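Local coordinates for esterase (Staphylococcus aureus subsp. aureus USA300_TCH1516, PDB 3D7R), which probably hydrolyses ester bonds, as a putative esterase of the alpha/beta hydrolase fold, at residues A[199-204]-A[259-264]. Sequence-based numbering, arbitrary orientation.
Sequences ISPILD and VYMFGG
Where strand 195-199 gives way to loop, Ser200 N donates a short, nearly straight hydrogen bond (2.7 Å, 173° at the hydrogen) to Phe262 O in the neighbouring strand 259-264. The same carbonyl oxygen also receives a longer, more bent CA-H...O contact, 3.6 Å from Ile199 CA to Phe262 O. Ile199 and Phe262 form a parallel bridge pair with side chains on one sheet face, yet the Phe262 ring leads off to stack on Tyr290 and packs against helix 305-318. Beyond the bond the chain turns sharply, Ser200 adopting positive phi. Ser200 OG lies anti to its own carbonyl carbon, 4.1 Å from Gly263 CA, and is hydrogen-bonded to Glu267 and to the backbone N of Asp298. On the face of Met261 the contact is purely apolar. Selenomethionine Met261 has its CG turned away from the backbone nitrogen (chi1 -180°), then bends at chi3 (65°); its side chain crosses that of Pro201 at about a right angle, Met261 SE lying 3.9 Å from Pro201 CG. Leu203 CD1 lies 4.3 Å from Met261 SE, beside helix 270-282. A bond at the C-terminal ends of parallel strands thus hands the chain to a loop on the edge where alpha/beta hydrolases generally build the active site.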
# COMPACT_ATOMS: atom_id res chain seq x y z
N ILE A 199 4.95 -1.70 -2.50
CA ILE A 199 4.89 -3.17 -2.54
C ILE A 199 3.68 -3.61 -3.37
O ILE A 199 2.52 -3.38 -3.00
CB ILE A 199 4.83 -3.80 -1.11
CG1 ILE A 199 6.04 -3.37 -0.26
CG2 ILE A 199 4.71 -5.35 -1.19
CD1 ILE A 199 5.83 -3.52 1.27
N SER A 200 3.94 -4.25 -4.51
CA SER A 200 2.86 -4.66 -5.42
C SER A 200 1.82 -3.55 -5.63
O SER A 200 0.61 -3.81 -5.46
CB SER A 200 2.16 -5.93 -4.88
OG SER A 200 3.01 -7.04 -4.96
N PRO A 201 2.27 -2.33 -6.01
CA PRO A 201 1.32 -1.23 -6.12
C PRO A 201 0.36 -1.48 -7.27
O PRO A 201 0.78 -2.02 -8.30
CB PRO A 201 2.21 -0.00 -6.44
CG PRO A 201 3.45 -0.56 -7.06
CD PRO A 201 3.65 -1.93 -6.39
N ILE A 202 -0.90 -1.12 -7.10
CA ILE A 202 -1.86 -1.18 -8.21
C ILE A 202 -1.82 0.19 -8.89
O ILE A 202 -2.62 1.09 -8.59
CB ILE A 202 -3.30 -1.56 -7.70
CG1 ILE A 202 -3.30 -2.93 -7.02
CG2 ILE A 202 -4.30 -1.56 -8.87
CD1 ILE A 202 -4.61 -3.18 -6.22
N LEU A 203 -0.84 0.36 -9.78
CA LEU A 203 -0.54 1.66 -10.37
C LEU A 203 -1.61 2.23 -11.32
O LEU A 203 -1.73 3.45 -11.47
CB LEU A 203 0.83 1.61 -11.05
CG LEU A 203 1.95 1.35 -10.03
CD1 LEU A 203 3.24 0.90 -10.70
CD2 LEU A 203 2.19 2.57 -9.14
N ASP A 204 -2.37 1.33 -11.95
CA ASP A 204 -3.42 1.72 -12.87
C ASP A 204 -4.67 0.96 -12.43
O ASP A 204 -4.70 -0.26 -12.55
CB ASP A 204 -3.00 1.35 -14.30
CG ASP A 204 -4.07 1.63 -15.36
OD1 ASP A 204 -5.19 2.08 -15.03
OD2 ASP A 204 -3.78 1.38 -16.55
N VAL A 259 12.50 6.03 -5.13
CA VAL A 259 11.41 5.02 -5.04
C VAL A 259 12.01 3.61 -5.05
O VAL A 259 12.97 3.33 -5.80
CB VAL A 259 10.33 5.22 -6.17
CG1 VAL A 259 9.22 4.13 -6.10
CG2 VAL A 259 9.67 6.60 -6.09
N TYR A 260 11.47 2.74 -4.19
CA TYR A 260 11.93 1.36 -4.06
C TYR A 260 10.70 0.54 -4.21
O TYR A 260 9.75 0.72 -3.45
CB TYR A 260 12.54 1.12 -2.67
CG TYR A 260 13.70 2.06 -2.41
CD1 TYR A 260 15.01 1.62 -2.56
CD2 TYR A 260 13.48 3.41 -2.09
CE1 TYR A 260 16.09 2.48 -2.38
CE2 TYR A 260 14.57 4.29 -1.89
CZ TYR A 260 15.86 3.80 -2.04
OH TYR A 260 16.96 4.63 -1.86
N MSE A 261 10.66 -0.33 -5.21
CA MSE A 261 9.43 -1.05 -5.53
C MSE A 261 9.68 -2.55 -5.48
O MSE A 261 10.76 -3.02 -5.92
CB MSE A 261 8.91 -0.63 -6.91
CG MSE A 261 7.61 -1.33 -7.35
SE MSE A 261 6.86 -0.41 -8.88
CE MSE A 261 8.25 -0.76 -10.21
N PHE A 262 8.70 -3.27 -4.97
CA PHE A 262 8.75 -4.73 -4.84
C PHE A 262 7.51 -5.30 -5.51
O PHE A 262 6.41 -4.79 -5.34
CB PHE A 262 8.77 -5.16 -3.36
CG PHE A 262 9.99 -4.72 -2.64
CD1 PHE A 262 11.06 -5.60 -2.47
CD2 PHE A 262 10.12 -3.40 -2.18
CE1 PHE A 262 12.23 -5.20 -1.83
CE2 PHE A 262 11.28 -2.98 -1.54
CZ PHE A 262 12.35 -3.88 -1.37
N GLY A 263 7.70 -6.35 -6.30
CA GLY A 263 6.57 -6.99 -6.94
C GLY A 263 6.91 -8.35 -7.45
O GLY A 263 8.08 -8.74 -7.40
N GLY A 264 5.89 -9.08 -7.90
CA GLY A 264 6.06 -10.44 -8.44
C GLY A 264 5.67 -10.52 -9.90
O GLY A 264 4.90 -9.69 -10.39